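Local coordinates for protein purine nucleoside phosphorylase (Thermus thermophilus, PDB 6TK9) that probably catalyses the reversible phosphorolysis of purine nucleosides such as inosine and guanosine, giving the free purine base and ribose 1-phosphate, at residues A[125-133]-A[158-168]; A[105-116]-A[225-236]. All blocks are in the same frame, centred on the assembly; numbering follows the deposited sequence.

Interaction 1 of 2, residues A[125-133]-A[158-168]; sequences IMLHLDYIN and AYDPELIELAR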
loop_
_atom_site.group_PDB
_atom_site.type_symbol
_atom_site.label_atom_id
_atom_site.label_comp_id
_atom_site.label_asym_id
_atom_site.label_seq_id
_atom_site.Cartn_x
_atom_site.Cartn_y
_atom_site.Cartn_z
ATOM N N ILE A 125 9.239 25.470 -4.416
ATOM C CA ILE A 125 7.865 25.957 -4.111
ATOM C C ILE A 125 6.857 24.913 -4.627
ATOM O O ILE A 125 7.007 24.430 -5.788
ATOM C CB ILE A 125 7.666 27.343 -4.748
ATOM C CG1 ILE A 125 8.667 28.371 -4.214
ATOM C CG2 ILE A 125 6.237 27.809 -4.581
ATOM C CD1 ILE A 125 8.554 29.728 -4.872
ATOM N N MET A 126 5.881 24.560 -3.788
ATOM C CA MET A 126 4.863 23.526 -4.089
ATOM C C MET A 126 3.514 24.222 -4.097
ATOM O O MET A 126 3.136 24.756 -3.056
ATOM C CB MET A 126 4.842 22.375 -3.072
ATOM C CG MET A 126 3.884 21.242 -3.465
ATOM S SD MET A 126 3.546 20.049 -2.126
ATOM C CE MET A 126 2.077 20.754 -1.390
ATOM N N LEU A 127 2.871 24.237 -5.257
ATOM C CA LEU A 127 1.437 24.546 -5.404
ATOM C C LEU A 127 0.639 23.413 -4.754
ATOM O O LEU A 127 0.955 22.246 -5.013
ATOM C CB LEU A 127 1.146 24.646 -6.901
ATOM C CG LEU A 127 -0.309 24.860 -7.292
ATOM C CD1 LEU A 127 -0.810 26.185 -6.757
ATOM C CD2 LEU A 127 -0.464 24.791 -8.804
ATOM N N HIS A 128 -0.345 23.743 -3.926
ATOM C CA HIS A 128 -1.256 22.757 -3.293
ATOM C C HIS A 128 -2.292 22.326 -4.334
ATOM O O HIS A 128 -2.964 23.220 -4.889
ATOM C CB HIS A 128 -1.936 23.360 -2.065
ATOM C CG HIS A 128 -1.030 23.604 -0.907
ATOM N ND1 HIS A 128 -1.517 23.750 0.370
ATOM C CD2 HIS A 128 0.317 23.729 -0.829
ATOM C CE1 HIS A 128 -0.503 23.957 1.193
ATOM N NE2 HIS A 128 0.641 23.944 0.482
ATOM N N LEU A 129 -2.418 21.020 -4.573
ATOM C CA LEU A 129 -3.483 20.429 -5.420
ATOM C C LEU A 129 -4.595 19.853 -4.558
ATOM O O LEU A 129 -5.719 19.858 -5.022
ATOM C CB LEU A 129 -2.869 19.338 -6.286
ATOM C CG LEU A 129 -1.875 19.857 -7.310
ATOM C CD1 LEU A 129 -1.395 18.729 -8.215
ATOM C CD2 LEU A 129 -2.501 20.977 -8.128
ATOM N N ASP A 130 -4.270 19.353 -3.362
ATOM C CA ASP A 130 -5.257 18.754 -2.416
ATOM C C ASP A 130 -4.636 18.644 -1.022
ATOM O O ASP A 130 -3.426 18.939 -0.866
ATOM C CB ASP A 130 -5.701 17.376 -2.905
ATOM C CG ASP A 130 -7.126 17.011 -2.566
ATOM O OD1 ASP A 130 -7.805 17.855 -1.975
ATOM O OD2 ASP A 130 -7.524 15.863 -2.877
ATOM N N TYR A 131 -5.424 18.231 -0.036
ATOM C CA TYR A 131 -4.985 18.181 1.383
ATOM C C TYR A 131 -5.443 16.865 2.017
ATOM O O TYR A 131 -6.448 16.208 1.589
ATOM C CB TYR A 131 -5.506 19.401 2.168
ATOM C CG TYR A 131 -6.977 19.345 2.495
ATOM C CD1 TYR A 131 -7.451 18.545 3.518
ATOM C CD2 TYR A 131 -7.904 20.029 1.741
ATOM C CE1 TYR A 131 -8.806 18.414 3.774
ATOM C CE2 TYR A 131 -9.262 19.949 2.015
ATOM C CZ TYR A 131 -9.722 19.122 3.027
ATOM O OH TYR A 131 -11.059 19.014 3.294
ATOM N N ILE A 132 -4.722 16.492 3.056
ATOM C CA ILE A 132 -5.061 15.346 3.939
ATOM C C ILE A 132 -5.080 15.902 5.355
ATOM O O ILE A 132 -4.088 16.587 5.704
ATOM C CB ILE A 132 -4.027 14.218 3.790
ATOM C CG1 ILE A 132 -4.257 13.392 2.519
ATOM C CG2 ILE A 132 -4.025 13.349 5.040
ATOM C CD1 ILE A 132 -3.119 12.414 2.202
ATOM N N ASN A 133 -6.133 15.613 6.128
ATOM C CA ASN A 133 -6.215 16.020 7.555
ATOM C C ASN A 133 -5.832 14.822 8.414
ATOM O O ASN A 133 -6.665 13.933 8.519
ATOM C CB ASN A 133 -7.597 16.576 7.905
ATOM C CG ASN A 133 -7.742 17.000 9.347
ATOM O OD1 ASN A 133 -8.767 17.539 9.718
ATOM N ND2 ASN A 133 -6.714 16.817 10.153
ATOM N N ALA A 158 -11.222 21.913 -3.522
ATOM C CA ALA A 158 -10.994 22.800 -2.356
ATOM C C ALA A 158 -10.005 23.885 -2.795
ATOM O O ALA A 158 -10.279 25.093 -2.605
ATOM C CB ALA A 158 -10.472 22.016 -1.177
ATOM N N TYR A 159 -8.910 23.458 -3.416
ATOM C CA TYR A 159 -7.953 24.350 -4.100
ATOM C C TYR A 159 -8.552 24.702 -5.472
ATOM O O TYR A 159 -8.785 23.776 -6.295
ATOM C CB TYR A 159 -6.591 23.678 -4.077
ATOM C CG TYR A 159 -5.971 23.544 -2.703
ATOM C CD1 TYR A 159 -5.440 24.649 -2.043
ATOM C CD2 TYR A 159 -5.833 22.309 -2.085
ATOM C CE1 TYR A 159 -4.815 24.529 -0.811
ATOM C CE2 TYR A 159 -5.203 22.173 -0.858
ATOM C CZ TYR A 159 -4.707 23.289 -0.213
ATOM O OH TYR A 159 -4.096 23.177 0.994
ATOM N N ASP A 160 -8.879 25.989 -5.669
ATOM C CA ASP A 160 -9.551 26.509 -6.887
ATOM C C ASP A 160 -8.783 26.042 -8.111
ATOM O O ASP A 160 -7.575 26.249 -8.187
ATOM C CB ASP A 160 -9.664 28.034 -6.930
ATOM C CG ASP A 160 -10.509 28.517 -8.108
ATOM O OD1 ASP A 160 -9.905 28.809 -9.167
ATOM O OD2 ASP A 160 -11.764 28.593 -7.967
ATOM N N PRO A 161 -9.477 25.379 -9.070
ATOM C CA PRO A 161 -8.862 24.921 -10.317
ATOM C C PRO A 161 -8.397 26.050 -11.254
ATOM O O PRO A 161 -7.408 25.834 -11.931
ATOM C CB PRO A 161 -9.976 24.109 -10.997
ATOM C CG PRO A 161 -10.919 23.774 -9.886
ATOM C CD PRO A 161 -10.889 24.983 -8.985
ATOM N N GLU A 162 -9.087 27.199 -11.291
ATOM C CA GLU A 162 -8.657 28.348 -12.147
ATOM C C GLU A 162 -7.349 28.926 -11.576
ATOM O O GLU A 162 -6.438 29.284 -12.367
ATOM C CB GLU A 162 -9.736 29.435 -12.276
ATOM C CG GLU A 162 -10.784 29.205 -13.370
ATOM C CD GLU A 162 -11.567 30.460 -13.779
ATOM O OE1 GLU A 162 -12.486 30.875 -13.025
ATOM O OE2 GLU A 162 -11.249 31.047 -14.850
ATOM N N LEU A 163 -7.232 28.996 -10.249
ATOM C CA LEU A 163 -6.037 29.569 -9.592
ATOM C C LEU A 163 -4.855 28.614 -9.760
ATOM O O LEU A 163 -3.711 29.109 -9.779
ATOM C CB LEU A 163 -6.358 29.853 -8.126
ATOM C CG LEU A 163 -7.448 30.907 -7.906
ATOM C CD1 LEU A 163 -7.513 31.342 -6.457
ATOM C CD2 LEU A 163 -7.232 32.126 -8.794
ATOM N N ILE A 164 -5.113 27.309 -9.901
ATOM C CA ILE A 164 -4.038 26.296 -10.107
ATOM C C ILE A 164 -3.449 26.516 -11.505
ATOM O O ILE A 164 -2.201 26.467 -11.654
ATOM C CB ILE A 164 -4.564 24.858 -9.868
ATOM C CG1 ILE A 164 -4.539 24.522 -8.371
ATOM C CG2 ILE A 164 -3.806 23.813 -10.686
ATOM C CD1 ILE A 164 -5.558 23.488 -7.949
ATOM N N GLU A 165 -4.313 26.727 -12.494
ATOM C CA GLU A 165 -3.869 26.954 -13.892
ATOM C C GLU A 165 -3.055 28.251 -13.897
ATOM O O GLU A 165 -1.964 28.262 -14.529
ATOM C CB GLU A 165 -5.049 26.971 -14.873
ATOM C CG GLU A 165 -5.746 25.623 -15.029
ATOM C CD GLU A 165 -5.221 24.662 -16.096
ATOM O OE1 GLU A 165 -3.985 24.388 -16.135
ATOM O OE2 GLU A 165 -6.062 24.158 -16.884
ATOM N N LEU A 166 -3.536 29.272 -13.184
ATOM C CA LEU A 166 -2.870 30.600 -13.106
ATOM C C LEU A 166 -1.478 30.434 -12.496
ATOM O O LEU A 166 -0.512 31.015 -13.030
ATOM C CB LEU A 166 -3.713 31.569 -12.271
ATOM C CG LEU A 166 -3.163 32.992 -12.235
ATOM C CD1 LEU A 166 -3.463 33.713 -13.547
ATOM C CD2 LEU A 166 -3.712 33.770 -11.058
ATOM N N ALA A 167 -1.395 29.680 -11.402
ATOM C CA ALA A 167 -0.150 29.417 -10.659
ATOM C C ALA A 167 0.837 28.745 -11.612
ATOM O O ALA A 167 2.039 29.061 -11.509
ATOM C CB ALA A 167 -0.421 28.576 -9.427
ATOM N N ARG A 168 0.352 27.883 -12.515
ATOM C CA ARG A 168 1.210 27.175 -13.509
ATOM C C ARG A 168 1.702 28.155 -14.580
ATOM O O ARG A 168 2.914 28.146 -14.880
ATOM C CB ARG A 168 0.457 26.002 -14.140
ATOM C CG ARG A 168 0.395 24.778 -13.242
ATOM C CD ARG A 168 -0.776 23.907 -13.600
ATOM N NE ARG A 168 -0.718 22.672 -12.831
ATOM C CZ ARG A 168 -1.655 21.733 -12.842
ATOM N NH1 ARG A 168 -2.728 21.885 -13.598
ATOM N NH2 ARG A 168 -1.516 20.648 -12.102
#
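Tyr159 lies across the strand at His128, Leu129 and Asp130 and is clamped there. His128 CB sits over one face of its ring, 3.5 Å from the centroid in a CH-pi contact, while the rim atom CE2 meets the backbone at Asp130 C, 3.6 Å away. The phenol then reaches round to the imidazole: His128 ND1 gives a hydrogen bond to Tyr159 OH of 2.7 Å, with an N-H...O angle of 164° and the oxygen close to the imidazole plane. The planes of the two rings stand at 82°. A tyrosine suits this place because its flat ring packs on His128 CB and the strand backbone while the hydroxyl meets the histidine, whose NE2 is bonded to Ser230 OG. Beyond this contact, Asp130 OD2 is bonded to Ala195 N of the second subunit.

Further along, the helix meets the strand through aliphatic groups. Leu127 swings CG anti to its backbone N (chi1 176°), which carries CD1 to 3.6 Å from Ala167 CB; the small alanine lets the helix come this near. Leu127 CD2 lies 4.0 Å from Ile164 CG2. Leu129 starts off pointing away from the helix, yet its CD2 returns to Ile164 CD1 at 4.0 Å, the two side chains crossing at about a right angle. Asp160 caps the helix N terminus, its OD1 accepting from Leu163 N at 2.9 Å.

This is strand-on-helix packing within the phosphorylase fold. Segment 125-133 runs roughly antiparallel to 161-168. Its strand, 124-133, lies in the sheet between strands 179-185 and 225-235, while Val216 of helix 213-222 also touches Tyr159.

Interaction 2 of 2, residues A[105-116]-A[225-236]; sequences RTFLLTSAAGGL and RVLGLSTITDMA. With PO4 (phosphate ion), chain G.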
loop_
_atom_site.group_PDB
_atom_site.type_symbol
_atom_site.label_atom_id
_atom_site.label_comp_id
_atom_site.label_asym_id
_atom_site.label_seq_id
_atom_site.Cartn_x
_atom_site.Cartn_y
_atom_site.Cartn_z
ATOM N N ARG A 105 -12.596 37.679 -0.957
ATOM C CA ARG A 105 -13.332 36.472 -1.437
ATOM C C ARG A 105 -12.367 35.493 -2.135
ATOM O O ARG A 105 -12.800 34.365 -2.475
ATOM C CB ARG A 105 -14.462 36.882 -2.381
ATOM C CG ARG A 105 -15.322 38.030 -1.870
ATOM C CD ARG A 105 -16.288 37.633 -0.771
ATOM N NE ARG A 105 -17.274 36.688 -1.284
ATOM C CZ ARG A 105 -18.393 37.006 -1.926
ATOM N NH1 ARG A 105 -18.706 38.271 -2.144
ATOM N NH2 ARG A 105 -19.205 36.053 -2.348
ATOM N N THR A 106 -11.110 35.906 -2.354
ATOM C CA THR A 106 -9.993 35.072 -2.874
ATOM C C THR A 106 -8.832 35.145 -1.878
ATOM O O THR A 106 -8.466 36.280 -1.489
ATOM C CB THR A 106 -9.557 35.502 -4.280
ATOM O OG1 THR A 106 -10.663 35.309 -5.155
ATOM C CG2 THR A 106 -8.396 34.709 -4.836
ATOM N N PHE A 107 -8.287 33.981 -1.493
ATOM C CA PHE A 107 -7.248 33.846 -0.441
ATOM C C PHE A 107 -6.087 33.007 -0.950
ATOM O O PHE A 107 -6.334 31.948 -1.533
ATOM C CB PHE A 107 -7.827 33.196 0.809
ATOM C CG PHE A 107 -8.241 34.161 1.882
ATOM C CD1 PHE A 107 -9.503 34.722 1.881
ATOM C CD2 PHE A 107 -7.372 34.480 2.908
ATOM C CE1 PHE A 107 -9.879 35.600 2.883
ATOM C CE2 PHE A 107 -7.745 35.361 3.907
ATOM C CZ PHE A 107 -9.002 35.918 3.894
ATOM N N LEU A 108 -4.871 33.497 -0.711
ATOM C CA LEU A 108 -3.586 32.803 -0.959
ATOM C C LEU A 108 -3.066 32.367 0.414
ATOM O O LEU A 108 -2.691 33.238 1.198
ATOM C CB LEU A 108 -2.598 33.762 -1.645
ATOM C CG LEU A 108 -2.687 33.897 -3.171
ATOM C CD1 LEU A 108 -4.102 34.206 -3.662
ATOM C CD2 LEU A 108 -1.727 34.957 -3.683
ATOM N N LEU A 109 -3.083 31.079 0.721
ATOM C CA LEU A 109 -2.550 30.579 2.012
ATOM C C LEU A 109 -1.125 30.074 1.786
ATOM O O LEU A 109 -0.958 29.201 0.944
ATOM C CB LEU A 109 -3.469 29.472 2.529
ATOM C CG LEU A 109 -4.948 29.837 2.595
ATOM C CD1 LEU A 109 -5.775 28.599 2.877
ATOM C CD2 LEU A 109 -5.200 30.904 3.643
ATOM N N THR A 110 -0.150 30.626 2.502
ATOM C CA THR A 110 1.286 30.296 2.352
ATOM C C THR A 110 1.783 29.706 3.671
ATOM O O THR A 110 1.281 30.130 4.730
ATOM C CB THR A 110 2.117 31.512 1.902
ATOM O OG1 THR A 110 2.486 32.309 3.033
ATOM C CG2 THR A 110 1.393 32.358 0.873
ATOM N N SER A 111 2.747 28.786 3.588
ATOM C CA SER A 111 3.301 28.021 4.734
ATOM C C SER A 111 4.744 27.623 4.419
ATOM O O SER A 111 5.105 27.542 3.226
ATOM C CB SER A 111 2.450 26.801 5.026
ATOM O OG SER A 111 2.191 26.079 3.826
ATOM N N ALA A 112 5.542 27.384 5.449
ATOM C CA ALA A 112 6.753 26.533 5.360
ATOM C C ALA A 112 6.311 25.072 5.524
ATOM O O ALA A 112 5.437 24.823 6.381
ATOM C CB ALA A 112 7.764 26.938 6.409
ATOM N N ALA A 113 6.858 24.156 4.722
ATOM C CA ALA A 113 6.484 22.728 4.715
ATOM C C ALA A 113 7.725 21.898 4.472
ATOM O O ALA A 113 8.597 22.397 3.740
ATOM C CB ALA A 113 5.472 22.443 3.640
ATOM N N GLY A 114 7.750 20.685 5.032
ATOM C CA GLY A 114 8.664 19.599 4.624
ATOM C C GLY A 114 8.241 18.967 3.306
ATOM O O GLY A 114 7.007 18.826 3.068
ATOM N N GLY A 115 9.220 18.620 2.461
ATOM C CA GLY A 115 9.014 17.763 1.274
ATOM C C GLY A 115 8.978 16.281 1.644
ATOM O O GLY A 115 9.963 15.804 2.222
ATOM N N LEU A 116 7.888 15.568 1.335
ATOM C CA LEU A 116 7.801 14.089 1.500
ATOM C C LEU A 116 8.235 13.441 0.195
ATOM O O LEU A 116 9.058 12.508 0.261
ATOM C CB LEU A 116 6.378 13.656 1.862
ATOM C CG LEU A 116 5.864 14.182 3.193
ATOM C CD1 LEU A 116 4.361 14.032 3.264
ATOM C CD2 LEU A 116 6.549 13.477 4.356
ATOM N N ARG A 225 -12.544 31.474 -2.788
ATOM C CA ARG A 225 -11.565 30.748 -3.630
ATOM C C ARG A 225 -10.235 30.745 -2.879
ATOM O O ARG A 225 -9.983 31.707 -2.160
ATOM C CB ARG A 225 -11.405 31.403 -4.998
ATOM C CG ARG A 225 -12.706 31.624 -5.755
ATOM C CD ARG A 225 -12.544 32.777 -6.733
ATOM N NE ARG A 225 -11.944 32.344 -7.981
ATOM C CZ ARG A 225 -11.040 33.017 -8.698
ATOM N NH1 ARG A 225 -10.540 34.172 -8.281
ATOM N NH2 ARG A 225 -10.612 32.494 -9.839
ATOM N N VAL A 226 -9.460 29.664 -2.992
ATOM C CA VAL A 226 -8.256 29.381 -2.151
ATOM C C VAL A 226 -7.132 28.920 -3.086
ATOM O O VAL A 226 -7.391 28.111 -3.984
ATOM C CB VAL A 226 -8.534 28.316 -1.066
ATOM C CG1 VAL A 226 -7.302 27.979 -0.233
ATOM C CG2 VAL A 226 -9.686 28.692 -0.152
ATOM N N LEU A 227 -5.926 29.433 -2.869
ATOM C CA LEU A 227 -4.667 28.970 -3.505
ATOM C C LEU A 227 -3.669 28.736 -2.373
ATOM O O LEU A 227 -3.547 29.628 -1.508
ATOM C CB LEU A 227 -4.184 30.040 -4.494
ATOM C CG LEU A 227 -3.018 29.646 -5.394
ATOM C CD1 LEU A 227 -2.808 30.686 -6.473
ATOM C CD2 LEU A 227 -1.743 29.484 -4.598
ATOM N N GLY A 228 -3.024 27.566 -2.365
ATOM C CA GLY A 228 -2.088 27.140 -1.312
ATOM C C GLY A 228 -0.678 27.033 -1.861
ATOM O O GLY A 228 -0.495 26.382 -2.896
ATOM N N LEU A 229 0.289 27.663 -1.203
ATOM C CA LEU A 229 1.705 27.576 -1.597
ATOM C C LEU A 229 2.506 27.313 -0.335
ATOM O O LEU A 229 2.253 27.961 0.698
ATOM C CB LEU A 229 2.197 28.853 -2.285
ATOM C CG LEU A 229 1.388 29.350 -3.483
ATOM C CD1 LEU A 229 1.937 30.697 -3.938
ATOM C CD2 LEU A 229 1.398 28.352 -4.639
ATOM N N SER A 230 3.431 26.368 -0.444
ATOM C CA SER A 230 4.434 26.081 0.588
ATOM C C SER A 230 5.806 26.291 -0.046
ATOM O O SER A 230 5.964 26.041 -1.269
ATOM C CB SER A 230 4.232 24.713 1.140
ATOM O OG SER A 230 2.949 24.642 1.743
ATOM N N THR A 231 6.690 26.889 0.738
ATOM C CA THR A 231 8.149 26.842 0.569
ATOM C C THR A 231 8.569 25.486 1.125
ATOM O O THR A 231 8.315 25.233 2.310
ATOM C CB THR A 231 8.820 28.021 1.283
ATOM O OG1 THR A 231 8.433 29.239 0.630
ATOM C CG2 THR A 231 10.325 27.858 1.305
ATOM N N ILE A 232 9.120 24.623 0.283
ATOM C CA ILE A 232 9.687 23.335 0.745
ATOM C C ILE A 232 11.038 23.664 1.401
ATOM O O ILE A 232 12.060 23.609 0.724
ATOM C CB ILE A 232 9.773 22.340 -0.421
ATOM C CG1 ILE A 232 8.404 22.130 -1.072
ATOM C CG2 ILE A 232 10.395 21.028 0.037
ATOM C CD1 ILE A 232 7.380 21.538 -0.155
ATOM N N THR A 233 11.001 24.037 2.679
ATOM C CA THR A 233 12.147 24.545 3.471
ATOM C C THR A 233 13.165 23.429 3.726
ATOM O O THR A 233 14.368 23.734 3.855
ATOM C CB THR A 233 11.639 25.150 4.784
ATOM O OG1 THR A 233 10.828 24.151 5.408
ATOM C CG2 THR A 233 10.854 26.427 4.577
ATOM N N ASP A 234 12.700 22.184 3.825
ATOM C CA ASP A 234 13.554 20.997 4.114
ATOM C C ASP A 234 13.005 19.811 3.314
ATOM O O ASP A 234 11.909 19.919 2.746
ATOM C CB ASP A 234 13.648 20.711 5.625
ATOM C CG ASP A 234 12.332 20.370 6.330
ATOM O OD1 ASP A 234 11.431 21.244 6.367
ATOM O OD2 ASP A 234 12.213 19.238 6.863
ATOM N N MET A 235 13.758 18.721 3.270
ATOM C CA MET A 235 13.317 17.451 2.658
ATOM C C MET A 235 13.102 16.455 3.807
ATOM O O MET A 235 14.079 16.058 4.472
ATOM C CB MET A 235 14.340 16.961 1.622
ATOM C CG MET A 235 14.293 17.749 0.296
ATOM S SD MET A 235 12.618 17.907 -0.425
ATOM C CE MET A 235 12.216 16.187 -0.712
ATOM N N ALA A 236 11.832 16.165 4.088
ATOM C CA ALA A 236 11.363 15.216 5.120
ATOM C C ALA A 236 11.247 13.835 4.472
ATOM O O ALA A 236 10.124 13.426 4.075
ATOM C CB ALA A 236 10.054 15.700 5.708
HETATM P P PO4 G . 3.530 27.639 8.848
HETATM O O1 PO4 G . 2.613 28.515 9.717
HETATM O O2 PO4 G . 4.626 27.019 9.710
HETATM O O3 PO4 G . 4.183 28.459 7.754
HETATM O O4 PO4 G . 2.673 26.563 8.188
#
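Between Ala113 and Gly115 the pairing with the partner strand slips by one residue. Ala113 is matched with Ile232, yet Gly115 is matched with Met235, so 225-236 spends an extra residue at the corner. Ile232 centres an inverse gamma turn there. Ala113 O still accepts from Thr233 N at 3.1 Å, and Gly115 N gives its hydrogen to Asp234 O at 3.0 Å. Glycine suits position 115, since a CB would run into Met235 SD and Ile232 CG2. Thr233 is fixed in the corner by both branches: OG1 gives a hydrogen bond of 3.1 Å to Asp234 OD1, and CG2 rests 3.6 Å from Ala112 CB. Without the hydroxyl and methyl, as with an alanine in its place, Asp234 OD1 would probably lose this donor and Ala112 CB a packing partner.

Before the corner the strands pair in regular parallel fashion, Leu227 N bonding to Phe107 O and Leu109 N to Leu227 O. On one face two buried hydroxyls meet, Ser111 OG and Ser230 OG, 2.6 Å apart; a chi1 of 49° turns Ser111 OG to its partner. Leu109 CD1 packs on Val226 CG1 at 3.5 Å on this same face.

Ala112 N donates to phosphate O3 at 2.9 Å, 157° at the hydrogen. Ser29, Arg80, His82 and Ser211 complete the site, as in the phosphate pocket of related purine nucleoside phosphorylases; the ion itself may come from the crystallisation liquor.

The pair forms the middle of the central sheet, with strand 23-27 beside 106-115 and strand 124-133 beside 225-235. Helix 257-270 covers the face of Leu108 and Leu229, and helix 213-222 the face of Phe107 and Val226.

Overall arrangement
After the earlier strands and helices the chain lays down strand 106-115, then strand 124-133. Interaction 1 closes the shorter loop, when 158-168 comes back over that second strand after 24 residues without helix or strand. Only after strands 179-185 and 207-209 and helix 213-222 does 225-236 return beside 105-116, so interaction 2 closes a far longer loop that encloses interaction 1 completely. The two meet in one sheet, where strands 124-133 and 225-235 are antiparallel neighbours: His128 N lies 2.8 Å from Gly228 O, and Leu127 CD1 packs on Leu229 CD2. Interaction 1 packs helix 161-173 on strand 124-133, and interaction 2 joins that strand's neighbour, 225-235, to 106-115.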